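2,3-bisphosphoglycerate-independent phosphoglycerate mutase (Pyrococcus horikoshii, PDB 2ZKT) probably catalyses the interconversion of 2-phosphoglycerate and 3-phosphoglycerate in glycolysis, as a metal-dependent mutase that needs no 2,3-bisphosphoglycerate. Local coordinates at residues L40-I45 / D374-G379; G69-E74 / R392-V397; V100-L105 / G160-D165; K245-I250 / D265-E270; H309-K314 / E352-S357. All blocks are in the same frame, centred on the assembly; numbering follows the deposited sequence.

Contact 1. Residues L40-I45 / D374-G379. With CA (calcium ion), chain F.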
# COMPACT_ATOMS: atom_id res chain seq x y z
N LEU B 40 -11.81 5.42 4.35
CA LEU B 40 -12.18 6.67 5.02
C LEU B 40 -12.23 7.85 4.04
O LEU B 40 -13.12 8.71 4.13
CB LEU B 40 -11.18 6.97 6.15
CG LEU B 40 -11.31 6.09 7.40
CD1 LEU B 40 -10.20 6.45 8.40
CD2 LEU B 40 -12.69 6.29 8.03
N ALA B 41 -11.28 7.89 3.09
CA ALA B 41 -11.28 8.96 2.09
C ALA B 41 -12.54 8.81 1.24
O ALA B 41 -13.13 9.79 0.78
CB ALA B 41 -10.03 8.86 1.20
N GLU B 42 -12.95 7.56 1.04
CA GLU B 42 -14.12 7.29 0.22
C GLU B 42 -15.41 7.82 0.83
O GLU B 42 -16.21 8.43 0.13
CB GLU B 42 -14.21 5.79 -0.08
CG GLU B 42 -15.16 5.42 -1.22
CD GLU B 42 -16.63 5.46 -0.80
OE1 GLU B 42 -16.98 4.77 0.18
OE2 GLU B 42 -17.42 6.18 -1.46
N ILE B 43 -15.65 7.61 2.12
CA ILE B 43 -16.88 8.12 2.73
C ILE B 43 -16.66 9.51 3.35
O ILE B 43 -17.61 10.16 3.83
CB ILE B 43 -17.45 7.14 3.83
CG1 ILE B 43 -16.32 6.63 4.73
CG2 ILE B 43 -18.13 5.96 3.17
CD1 ILE B 43 -15.86 7.59 5.78
N GLY B 44 -15.41 9.97 3.33
CA GLY B 44 -15.09 11.28 3.88
C GLY B 44 -14.84 12.38 2.85
O GLY B 44 -15.36 12.34 1.72
N ILE B 45 -14.02 13.35 3.24
CA ILE B 45 -13.68 14.46 2.39
C ILE B 45 -12.17 14.65 2.50
O ILE B 45 -11.59 14.44 3.57
CB ILE B 45 -14.45 15.73 2.85
CG1 ILE B 45 -14.32 16.86 1.83
CG2 ILE B 45 -13.96 16.19 4.23
CD1 ILE B 45 -15.19 18.08 2.16
N ASP B 374 -16.15 13.35 -3.87
CA ASP B 374 -16.05 12.13 -4.68
C ASP B 374 -14.65 11.51 -4.79
O ASP B 374 -14.36 10.81 -5.76
CB ASP B 374 -16.62 12.36 -6.09
CG ASP B 374 -15.95 13.51 -6.81
OD1 ASP B 374 -14.71 13.65 -6.69
OD2 ASP B 374 -16.67 14.26 -7.51
N THR B 375 -13.79 11.74 -3.79
CA THR B 375 -12.46 11.14 -3.80
C THR B 375 -12.64 9.67 -3.37
O THR B 375 -13.53 9.35 -2.57
CB THR B 375 -11.50 11.84 -2.79
OG1 THR B 375 -12.11 11.86 -1.49
CG2 THR B 375 -11.18 13.26 -3.23
N LYS B 376 -11.80 8.78 -3.91
CA LYS B 376 -11.89 7.35 -3.62
C LYS B 376 -10.75 6.77 -2.77
O LYS B 376 -10.98 5.85 -1.98
CB LYS B 376 -11.98 6.56 -4.93
CG LYS B 376 -13.20 6.88 -5.79
CD LYS B 376 -14.50 6.55 -5.04
CE LYS B 376 -15.73 6.83 -5.90
NZ LYS B 376 -17.02 6.52 -5.19
N ARG B 377 -9.53 7.29 -2.94
CA ARG B 377 -8.38 6.81 -2.16
C ARG B 377 -7.66 7.95 -1.45
O ARG B 377 -7.92 9.13 -1.72
CB ARG B 377 -7.38 6.08 -3.07
CG ARG B 377 -7.83 4.70 -3.51
CD ARG B 377 -6.76 4.06 -4.40
NE ARG B 377 -6.40 4.93 -5.51
CZ ARG B 377 -7.23 5.30 -6.48
NH1 ARG B 377 -8.49 4.85 -6.49
NH2 ARG B 377 -6.81 6.12 -7.44
N PHE B 378 -6.75 7.60 -0.54
CA PHE B 378 -6.01 8.62 0.19
C PHE B 378 -4.62 8.80 -0.39
O PHE B 378 -3.77 7.92 -0.28
CB PHE B 378 -5.92 8.26 1.69
CG PHE B 378 -5.35 9.37 2.55
CD1 PHE B 378 -5.82 10.69 2.43
CD2 PHE B 378 -4.33 9.11 3.47
CE1 PHE B 378 -5.30 11.73 3.21
CE2 PHE B 378 -3.79 10.14 4.27
CZ PHE B 378 -4.28 11.46 4.13
N GLY B 379 -4.39 9.95 -1.03
CA GLY B 379 -3.09 10.22 -1.63
C GLY B 379 -2.95 11.69 -1.99
O GLY B 379 -3.96 12.41 -2.07
CA CA F . -17.30 9.84 -1.47
O HOH W 1 -14.85 11.07 -0.58
O HOH W 2 -15.87 8.83 -2.92
O HOH W 3 -18.86 8.38 -1.15

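Contact 2. Residues G69-E74 / R392-V397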
# COMPACT_ATOMS: atom_id res chain seq x y z
N GLY B 69 -4.14 24.02 16.26
CA GLY B 69 -5.02 25.17 16.08
C GLY B 69 -4.42 26.55 16.34
O GLY B 69 -5.15 27.55 16.37
N TYR B 70 -3.11 26.64 16.50
CA TYR B 70 -2.47 27.92 16.77
C TYR B 70 -1.71 28.46 15.57
O TYR B 70 -1.37 27.71 14.64
CB TYR B 70 -1.50 27.79 17.96
CG TYR B 70 -2.16 27.33 19.25
CD1 TYR B 70 -2.88 28.24 20.05
CD2 TYR B 70 -2.13 25.99 19.63
CE1 TYR B 70 -3.54 27.81 21.20
CE2 TYR B 70 -2.79 25.55 20.78
CZ TYR B 70 -3.50 26.46 21.56
OH TYR B 70 -4.14 26.02 22.70
N ASP B 71 -1.44 29.76 15.59
CA ASP B 71 -0.67 30.41 14.53
C ASP B 71 0.79 30.32 14.98
O ASP B 71 1.20 30.98 15.95
CB ASP B 71 -1.10 31.89 14.38
CG ASP B 71 -0.27 32.63 13.34
OD1 ASP B 71 0.92 32.92 13.61
OD2 ASP B 71 -0.82 32.93 12.25
N PRO B 72 1.59 29.50 14.29
CA PRO B 72 3.01 29.33 14.65
C PRO B 72 3.82 30.63 14.66
O PRO B 72 4.64 30.84 15.56
CB PRO B 72 3.52 28.32 13.61
CG PRO B 72 2.62 28.58 12.41
CD PRO B 72 1.26 28.77 13.04
N TYR B 73 3.59 31.50 13.69
CA TYR B 73 4.32 32.77 13.63
C TYR B 73 4.11 33.67 14.84
O TYR B 73 4.97 34.50 15.16
CB TYR B 73 3.96 33.54 12.35
CG TYR B 73 4.68 33.06 11.11
CD1 TYR B 73 6.06 32.79 11.13
CD2 TYR B 73 4.01 32.91 9.89
CE1 TYR B 73 6.74 32.39 9.98
CE2 TYR B 73 4.69 32.51 8.73
CZ TYR B 73 6.05 32.25 8.79
OH TYR B 73 6.73 31.88 7.64
N GLU B 74 2.97 33.52 15.54
CA GLU B 74 2.69 34.36 16.71
C GLU B 74 2.90 33.66 18.06
O GLU B 74 3.21 34.31 19.06
CB GLU B 74 1.26 34.88 16.66
CG GLU B 74 0.90 35.60 15.38
CD GLU B 74 -0.39 36.39 15.51
OE1 GLU B 74 -0.37 37.43 16.21
OE2 GLU B 74 -1.42 35.95 14.94
N ARG B 392 -5.03 25.84 5.80
CA ARG B 392 -3.85 25.94 6.68
C ARG B 392 -3.98 24.86 7.76
O ARG B 392 -5.09 24.40 8.09
CB ARG B 392 -3.76 27.32 7.38
CG ARG B 392 -3.39 28.49 6.46
CD ARG B 392 -1.99 28.34 5.85
NE ARG B 392 -1.84 29.20 4.67
CZ ARG B 392 -1.49 30.48 4.71
NH1 ARG B 392 -1.23 31.07 5.88
NH2 ARG B 392 -1.41 31.18 3.59
N GLY B 393 -2.83 24.47 8.32
CA GLY B 393 -2.82 23.46 9.36
C GLY B 393 -3.65 23.86 10.56
O GLY B 393 -4.28 23.01 11.18
N HIS B 394 -3.67 25.16 10.89
CA HIS B 394 -4.45 25.62 12.05
C HIS B 394 -5.96 25.77 11.76
O HIS B 394 -6.73 26.25 12.58
CB HIS B 394 -3.84 26.92 12.64
CG HIS B 394 -3.63 28.02 11.61
ND1 HIS B 394 -4.66 28.67 10.99
CD2 HIS B 394 -2.42 28.54 11.12
CE1 HIS B 394 -4.07 29.56 10.16
NE2 HIS B 394 -2.74 29.50 10.22
N ASP B 395 -6.37 25.37 10.54
CA ASP B 395 -7.80 25.31 10.21
C ASP B 395 -8.43 23.97 10.61
O ASP B 395 -9.64 23.82 10.69
CB ASP B 395 -7.95 25.52 8.70
CG ASP B 395 -7.66 26.98 8.37
OD1 ASP B 395 -8.18 27.85 9.07
OD2 ASP B 395 -6.92 27.24 7.41
N ILE B 396 -7.55 22.96 10.79
CA ILE B 396 -8.02 21.58 10.96
C ILE B 396 -8.82 21.37 12.25
O ILE B 396 -9.89 20.77 12.27
CB ILE B 396 -6.78 20.66 10.97
CG1 ILE B 396 -6.11 20.66 9.60
CG2 ILE B 396 -7.21 19.21 11.27
CD1 ILE B 396 -4.87 19.76 9.57
N VAL B 397 -8.33 21.86 13.39
CA VAL B 397 -9.05 21.68 14.64
C VAL B 397 -10.41 22.40 14.61
O VAL B 397 -11.44 21.81 14.97
CB VAL B 397 -8.19 22.15 15.85
CG1 VAL B 397 -9.05 22.27 17.12
CG2 VAL B 397 -7.05 21.14 16.08

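Contact 3. Residues V100-L105 / G160-D165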
# COMPACT_ATOMS: atom_id res chain seq x y z
N VAL B 100 20.47 20.01 23.84
CA VAL B 100 21.92 19.87 23.95
C VAL B 100 22.50 18.61 23.30
O VAL B 100 21.96 17.50 23.47
CB VAL B 100 22.36 19.86 25.44
CG1 VAL B 100 23.88 19.91 25.53
CG2 VAL B 100 21.72 21.04 26.21
N ASN B 101 23.61 18.78 22.58
CA ASN B 101 24.29 17.65 21.94
C ASN B 101 25.68 17.52 22.56
O ASN B 101 26.41 18.52 22.66
CB ASN B 101 24.46 17.88 20.42
CG ASN B 101 23.12 17.95 19.69
OD1 ASN B 101 22.40 18.95 19.77
ND2 ASN B 101 22.80 16.89 18.95
N PHE B 102 26.03 16.31 23.00
CA PHE B 102 27.38 16.09 23.55
C PHE B 102 28.28 16.06 22.31
O PHE B 102 27.94 15.40 21.31
CB PHE B 102 27.47 14.74 24.28
CG PHE B 102 26.79 14.73 25.62
CD1 PHE B 102 27.27 15.52 26.66
CD2 PHE B 102 25.66 13.95 25.83
CE1 PHE B 102 26.64 15.54 27.90
CE2 PHE B 102 25.01 13.96 27.07
CZ PHE B 102 25.50 14.76 28.11
N ALA B 103 29.39 16.78 22.36
CA ALA B 103 30.32 16.82 21.22
C ALA B 103 31.76 16.54 21.65
O ALA B 103 32.03 16.22 22.81
CB ALA B 103 30.24 18.19 20.53
N THR B 104 32.69 16.67 20.70
CA THR B 104 34.11 16.44 20.96
C THR B 104 34.92 17.70 20.58
O THR B 104 34.95 18.10 19.42
CB THR B 104 34.64 15.23 20.14
OG1 THR B 104 33.85 14.06 20.42
CG2 THR B 104 36.09 14.94 20.51
N LEU B 105 35.56 18.31 21.59
CA LEU B 105 36.39 19.51 21.39
C LEU B 105 37.86 19.21 21.71
O LEU B 105 38.19 18.74 22.81
CB LEU B 105 35.91 20.65 22.30
CG LEU B 105 36.82 21.90 22.27
CD1 LEU B 105 36.61 22.63 20.95
CD2 LEU B 105 36.51 22.82 23.44
N GLY B 160 23.16 10.91 21.85
CA GLY B 160 24.10 11.94 22.32
C GLY B 160 23.41 13.28 22.67
O GLY B 160 24.06 14.30 22.87
N TYR B 161 22.08 13.27 22.74
CA TYR B 161 21.32 14.48 23.05
C TYR B 161 21.17 14.71 24.56
O TYR B 161 21.65 13.92 25.37
CB TYR B 161 19.94 14.40 22.38
CG TYR B 161 19.98 14.11 20.89
CD1 TYR B 161 20.52 15.04 19.99
CD2 TYR B 161 19.47 12.91 20.37
CE1 TYR B 161 20.55 14.78 18.61
CE2 TYR B 161 19.50 12.64 19.00
CZ TYR B 161 20.04 13.58 18.12
OH TYR B 161 20.06 13.33 16.76
N LYS B 162 20.49 15.80 24.92
CA LYS B 162 20.27 16.18 26.32
C LYS B 162 19.45 17.49 26.37
O LYS B 162 19.24 18.13 25.33
CB LYS B 162 21.62 16.39 27.02
CG LYS B 162 21.52 16.79 28.49
CD LYS B 162 22.90 17.04 29.11
CE LYS B 162 23.58 18.28 28.52
NZ LYS B 162 24.87 18.57 29.20
N VAL B 163 19.00 17.88 27.57
CA VAL B 163 18.22 19.11 27.76
C VAL B 163 18.75 20.01 28.89
O VAL B 163 18.98 19.55 30.01
CB VAL B 163 16.73 18.80 28.07
CG1 VAL B 163 15.97 20.10 28.26
CG2 VAL B 163 16.11 17.98 26.95
N GLY B 164 18.95 21.30 28.58
CA GLY B 164 19.45 22.27 29.56
C GLY B 164 18.37 23.30 29.90
O GLY B 164 17.79 23.94 29.01
N ASP B 165 18.10 23.48 31.19
CA ASP B 165 17.09 24.44 31.62
C ASP B 165 17.64 25.50 32.59
O ASP B 165 18.02 25.17 33.72
CB ASP B 165 15.91 23.71 32.27
CG ASP B 165 14.81 24.66 32.68
OD1 ASP B 165 14.21 25.29 31.78
OD2 ASP B 165 14.55 24.78 33.90

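Contact 4. Residues K245-I250 / D265-E270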
# COMPACT_ATOMS: atom_id res chain seq x y z
N LYS B 245 -11.94 17.72 27.23
CA LYS B 245 -10.89 16.98 27.92
C LYS B 245 -10.10 16.45 26.73
O LYS B 245 -10.70 15.86 25.81
CB LYS B 245 -11.46 15.81 28.74
CG LYS B 245 -12.28 16.24 29.95
CD LYS B 245 -12.89 15.04 30.67
CE LYS B 245 -13.73 15.48 31.86
NZ LYS B 245 -14.37 14.33 32.57
N ALA B 246 -8.79 16.69 26.72
CA ALA B 246 -7.96 16.26 25.61
C ALA B 246 -6.77 15.40 26.03
O ALA B 246 -5.99 15.78 26.91
CB ALA B 246 -7.47 17.49 24.84
N ALA B 247 -6.62 14.24 25.38
CA ALA B 247 -5.52 13.31 25.66
C ALA B 247 -4.75 12.98 24.38
O ALA B 247 -5.29 13.08 23.28
CB ALA B 247 -6.06 12.02 26.28
N GLY B 248 -3.49 12.58 24.53
CA GLY B 248 -2.68 12.23 23.36
C GLY B 248 -1.79 11.01 23.55
O GLY B 248 -1.19 10.82 24.62
N VAL B 249 -1.71 10.18 22.51
CA VAL B 249 -0.85 8.99 22.53
C VAL B 249 0.40 9.42 21.77
O VAL B 249 0.38 9.53 20.54
CB VAL B 249 -1.52 7.81 21.81
CG1 VAL B 249 -0.56 6.63 21.73
CG2 VAL B 249 -2.80 7.42 22.53
N ILE B 250 1.49 9.67 22.49
CA ILE B 250 2.71 10.14 21.85
C ILE B 250 3.97 9.52 22.43
O ILE B 250 4.03 9.23 23.63
CB ILE B 250 2.80 11.67 22.00
CG1 ILE B 250 1.43 12.30 21.69
CG2 ILE B 250 3.92 12.23 21.11
CD1 ILE B 250 1.34 13.77 22.03
N ASP B 265 -3.21 15.70 28.03
CA ASP B 265 -2.76 14.72 29.03
C ASP B 265 -2.04 13.67 28.18
O ASP B 265 -2.67 12.78 27.62
CB ASP B 265 -3.94 14.07 29.77
CG ASP B 265 -4.60 15.01 30.77
OD1 ASP B 265 -3.93 15.95 31.25
OD2 ASP B 265 -5.80 14.80 31.09
N VAL B 266 -0.71 13.77 28.08
CA VAL B 266 0.04 12.84 27.25
C VAL B 266 0.27 11.44 27.82
O VAL B 266 0.60 11.28 29.00
CB VAL B 266 1.39 13.48 26.83
CG1 VAL B 266 2.21 12.49 26.00
CG2 VAL B 266 1.13 14.75 26.02
N TYR B 267 0.09 10.44 26.96
CA TYR B 267 0.27 9.04 27.31
C TYR B 267 1.25 8.40 26.34
O TYR B 267 1.27 8.73 25.15
CB TYR B 267 -1.05 8.28 27.22
CG TYR B 267 -2.09 8.72 28.23
CD1 TYR B 267 -2.94 9.79 27.95
CD2 TYR B 267 -2.23 8.07 29.46
CE1 TYR B 267 -3.90 10.21 28.87
CE2 TYR B 267 -3.19 8.48 30.39
CZ TYR B 267 -4.03 9.54 30.09
OH TYR B 267 -4.99 9.96 31.00
N THR B 268 2.06 7.48 26.86
CA THR B 268 3.03 6.74 26.06
C THR B 268 2.85 5.28 26.48
O THR B 268 3.46 4.83 27.45
CB THR B 268 4.47 7.18 26.35
OG1 THR B 268 4.56 8.62 26.31
CG2 THR B 268 5.43 6.59 25.33
N PRO B 269 2.00 4.53 25.77
CA PRO B 269 1.76 3.13 26.11
C PRO B 269 3.01 2.25 25.98
O PRO B 269 3.99 2.64 25.33
CB PRO B 269 0.65 2.72 25.13
CG PRO B 269 1.00 3.52 23.92
CD PRO B 269 1.31 4.88 24.51
N GLU B 270 2.96 1.07 26.61
CA GLU B 270 4.07 0.12 26.58
C GLU B 270 4.40 -0.27 25.14
O GLU B 270 3.52 -0.76 24.41
CB GLU B 270 3.70 -1.13 27.38
CG GLU B 270 3.47 -0.89 28.87
CD GLU B 270 4.74 -0.52 29.62
OE1 GLU B 270 5.72 -1.30 29.56
OE2 GLU B 270 4.77 0.55 30.26

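Contact 5. Residues H309-K314 / E352-S357. With ZN (zinc ion), chain H.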
# COMPACT_ATOMS: atom_id res chain seq x y z
N HIS B 309 13.72 11.03 6.01
CA HIS B 309 15.01 11.66 6.25
C HIS B 309 16.14 10.81 5.67
O HIS B 309 17.15 11.34 5.21
CB HIS B 309 15.23 11.86 7.76
CG HIS B 309 14.70 13.16 8.29
ND1 HIS B 309 15.27 14.38 7.96
CD2 HIS B 309 13.66 13.43 9.11
CE1 HIS B 309 14.60 15.35 8.57
NE2 HIS B 309 13.62 14.80 9.27
N ASP B 310 15.96 9.48 5.67
CA ASP B 310 16.99 8.58 5.13
C ASP B 310 16.86 8.19 3.64
O ASP B 310 17.64 7.37 3.15
CB ASP B 310 17.06 7.30 5.98
CG ASP B 310 17.52 7.58 7.40
OD1 ASP B 310 18.58 8.23 7.56
OD2 ASP B 310 16.83 7.14 8.35
N ASN B 311 15.89 8.78 2.94
CA ASN B 311 15.69 8.49 1.51
C ASN B 311 15.42 7.01 1.24
O ASN B 311 16.10 6.37 0.42
CB ASN B 311 16.91 8.94 0.70
CG ASN B 311 16.63 9.03 -0.79
OD1 ASN B 311 17.17 9.88 -1.49
ND2 ASN B 311 15.75 8.15 -1.27
N LYS B 312 14.41 6.47 1.92
CA LYS B 312 14.03 5.06 1.77
C LYS B 312 12.51 4.98 1.50
O LYS B 312 11.71 4.70 2.40
CB LYS B 312 14.39 4.30 3.06
CG LYS B 312 15.88 4.35 3.38
CD LYS B 312 16.22 3.68 4.71
CE LYS B 312 15.66 4.47 5.89
NZ LYS B 312 16.17 3.98 7.21
N PRO B 313 12.11 5.24 0.23
CA PRO B 313 10.73 5.24 -0.28
C PRO B 313 9.92 3.98 0.05
O PRO B 313 8.78 4.07 0.53
CB PRO B 313 10.92 5.41 -1.79
CG PRO B 313 12.15 6.24 -1.87
CD PRO B 313 13.06 5.58 -0.86
N LYS B 314 10.51 2.82 -0.23
CA LYS B 314 9.85 1.54 0.02
C LYS B 314 9.61 1.38 1.52
O LYS B 314 8.51 1.02 1.96
CB LYS B 314 10.73 0.40 -0.49
CG LYS B 314 11.06 0.44 -1.98
CD LYS B 314 10.11 -0.44 -2.79
CE LYS B 314 10.62 -0.64 -4.21
NZ LYS B 314 9.75 -1.57 -4.99
N GLU B 352 13.49 12.35 -1.63
CA GLU B 352 14.48 13.02 -2.47
C GLU B 352 15.08 14.27 -1.80
O GLU B 352 16.11 14.78 -2.24
CB GLU B 352 13.87 13.44 -3.83
CG GLU B 352 12.95 14.67 -3.77
CD GLU B 352 12.70 15.29 -5.15
OE1 GLU B 352 12.20 14.58 -6.06
OE2 GLU B 352 13.00 16.50 -5.32
N VAL B 353 14.42 14.77 -0.75
CA VAL B 353 14.92 15.96 -0.05
C VAL B 353 15.67 15.59 1.24
O VAL B 353 16.56 16.32 1.67
CB VAL B 353 13.75 16.94 0.30
CG1 VAL B 353 14.30 18.22 0.96
CG2 VAL B 353 12.98 17.29 -0.96
N MET B 354 15.29 14.46 1.84
CA MET B 354 15.92 13.97 3.07
C MET B 354 15.79 14.96 4.24
O MET B 354 16.65 15.02 5.13
CB MET B 354 17.41 13.66 2.81
CG MET B 354 17.63 12.46 1.88
SD MET B 354 19.37 12.05 1.57
CE MET B 354 19.79 11.11 3.08
N ASN B 355 14.70 15.72 4.22
CA ASN B 355 14.41 16.70 5.26
C ASN B 355 13.03 17.27 4.98
O ASN B 355 12.46 17.01 3.92
CB ASN B 355 15.45 17.83 5.25
CG ASN B 355 15.70 18.40 6.64
OD1 ASN B 355 14.76 18.75 7.37
ND2 ASN B 355 16.98 18.49 7.01
N HIS B 356 12.49 18.04 5.92
CA HIS B 356 11.17 18.64 5.77
C HIS B 356 11.11 19.55 4.54
O HIS B 356 12.04 20.32 4.28
CB HIS B 356 10.81 19.46 7.01
CG HIS B 356 10.82 18.68 8.29
ND1 HIS B 356 10.36 19.20 9.48
CD2 HIS B 356 11.24 17.42 8.56
CE1 HIS B 356 10.50 18.29 10.44
NE2 HIS B 356 11.03 17.20 9.91
N SER B 357 10.00 19.47 3.80
CA SER B 357 9.80 20.32 2.63
C SER B 357 8.59 21.20 2.92
O SER B 357 7.92 21.04 3.94
CB SER B 357 9.49 19.47 1.39
OG SER B 357 8.18 18.93 1.47
ZN ZN H . 11.63 15.12 10.60

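Contact 1. Residues L40-I45 / D374-G379
Glu42 and Lys376 run side by side and point the same way, with CG of Glu42 4.0 Å from CD of Lys376. Their charged ends form a long salt bridge, OE2 of Glu42 to NZ of Lys376 at 3.8 Å. CG of Glu42 stands anti to the backbone N (chi1 -165°), and a bend at chi2 brings the carboxylate to the calcium-bound water 3, which donates to OE2 of Glu42 over 2.6 Å. The acid therefore works in the second shell; the metal itself is gripped by the backbone, Glu42 O lying 2.4 Å from the calcium ion. One residue back, Ala41 faces the 374-379 loop and rests its CB 3.6 Å from the carbonyl O of Arg377, with CB of Phe378 beyond. The loop also accepts a nearly straight CA-H...O contact, 3.5 Å from Glu42 CA to Thr375 O (170° at H), while OG1 of Thr375 is hydrogen-bonded to Asp373. Thr372 OG1 and Asp373 O are the other protein ligands. The calcium thus joins the C-terminal end of helix 35-43 to the loop after strand 361-366, a site built from two backbone oxygens, the Thr372 hydroxyl and three waters.

Contact 2. Residues G69-E74 / R392-V397
His394 lays its CB against the carbonyl of Tyr70, 3.3 Å from CB to Tyr70 O, and its ring continues past the same oxygen, with CG and CD2 slightly farther away. Its CG sits between the backbone N and the carbonyl carbon (chi1 52°), a turn that swings the imidazole toward the 69-74 segment. There CD2 of His394 comes 4.2 Å from CD of Pro72, the two side chains crossing at about a right angle and the proline approaching the ring obliquely. One face of the imidazole carries CB of Arg392, 3.6 Å above the plane and displaced toward the rim. NE2 of His394 and OD2 of Asp71 are 4.4 Å apart; no hydrogen bond crosses between the segments, which meet by packing.

Both segments are turns beside helices. Gly69 closes helix 60-67 in a Schellman motif, its phi of 108° allowing the reversal, and its bare CA lets Val397 close in: CG2 of Val397 lies 4.1 Å from Gly69 N. Two residues on, Asp71 is the N-cap of helix 72-75, OD1 of Asp71 accepting a weak bond from Glu74 N at 2.9 Å. The partner turn leads from strand 391-392, outermost in the mixed sheet within this chain, into helix 396-403; here OD2 of Asp395 takes Arg392 N at 2.9 Å on its anti lone pair. Tyr70 points away from this turn and hydrogen-bonds Met236 O through its hydroxyl, while Val397 also packs on Phe238 and Trp242 of helix 238-242.

Contact 3. Residues V100-L105 / G160-D165
Lys162 starts beside Val100, its CB 3.7 Å from Val100 O. With chi1 and chi2 both extended the chain rises through CG alongside the valine, and CD of Lys162 passes 3.6 Å from CZ of Phe102. A bend at chi3 (68°) then brings CE of Lys162 to 3.4 Å from CG1 of Val100. NZ of Lys162 ends 3.7 Å from CE1 of Phe102; this buried nitrogen has no polar partner in the model. Strands 96-103 and 161-166 are the two inner strands of the four-stranded antiparallel sheet, separate from the larger mixed sheet; the N-to-C directions of their short segments here are 127° apart. Backbone bonds join them: Val100 N donates to Lys162 O at 2.7 Å, and Phe102 N to Gly160 O at 2.8 Å. The Phe102 ring crosses the lysine at about a right angle and also packs on helix 131-142 and Leu223. A serine for Phe102 would probably open a gap beside CD of Lys162 and against Val134 and Val138, leaving the lysine end less firmly held. Asn101 and Tyr161 share the other face, ND2 of Asn101 at the ring edge 3.1 Å from CE1 of Tyr161, amide and ring planes 81° apart.

Contact 4. Residues K245-I250 / D265-E270
The Tyr267 ring meets strand 246-249 edge-on: Gly248 O lies in its plane, and CB of Ala247 touches the same rim 3.8 Å from CE1 of Tyr267. Leu290 and Lys286 of helix 280-291 also touch the Tyr267 side chain, and its hydroxyl hydrogen-bonds Tyr294, which Asp265 shares. The two parallel strands belong to a beta-alpha-beta crossover, strand 246-249, helix 253-261, strand 265-267, the last an outermost strand of the mixed sheet in this chain. On the tyrosine side CG1 of Val249, anti to the backbone N (chi1 175°), reaches CD of Pro269 at 3.8 Å, the two side chains at about a right angle. The reverse side holds Ile250 and Val266, with CB of Ile250 4.1 Å from CG1 of Val266; Ala259 of the crossover helix covers both. At Gly248 a CB on this side would be crowded by CD1 of Ile250. The backbone ladder alternates between strands: Asp265 N to Ala246 O, Gly248 N to Asp265 O at 3.2 Å, Tyr267 N to Gly248 O at 2.7 Å, Ile250 N to Tyr267 O. One side-chain rung extends it, OG1 of Thr268 donating to Ile250 O at 2.8 Å with a C=O...donor angle of 172°.

Contact 5. Residues H309-K314 / E352-S357
Metal bonds tie His309 to His356: NE2 of His309 lies 2.4 Å and NE2 of His356 2.3 Å from the same zinc ion, whose third protein ligand is Asp305. The imidazoles meet rim to rim with planes 46° apart, neither lying over the other. Hydrogen bonds hold the far sides of the rings. ND1 of His309 donates to Met354 O at 3.2 Å, from well above the carbonyl plane, and ND1 of His356 bonds Ala58 O. The turn leading to His356 is braced by its neighbour, His356 N donating to a lone pair of Asn355 OD1 at 2.8 Å. Van der Waals contacts fill in the rest: Met354 folds round the carbonyl of His309, its bend at chi3 (81°) bringing CE of Met354 to 3.4 Å from His309 O, with CG of Met354 3.8 Å from CB of Asn311. His356 also stacks on His347, which binds a second zinc ion; that ion is about 4 Å from the His356 side chain. The ND1 bonds fix the rotation of both rings and leave NE2 to the zinc. The neighbouring second ion is consistent with the paired metal centre of the alkaline phosphatase superfamily, which serves phosphoryl transfer.

In the fold
Contacts 1 and 5 hold metals where helix ends meet loops: calcium with backbone oxygens and water in contact 1, zinc with histidine nitrogens in contact 5. Contact 5 is a surface contact, whereas the other four are partly buried. Contact 4 is regular sheet, at the opposite edge of the mixed sheet from strand 391-392, which leads into contact 2. Contact 2 has no hydrogen bond between its segments and relies on packing of turns. Contact 3 again pairs strands, but antiparallel and in the separate four-stranded sheet, about 45 Å from contact 1 between centres. Contacts 3, 4 and 5 follow in series, all nested inside the chain loops closed by contacts 1 and 2.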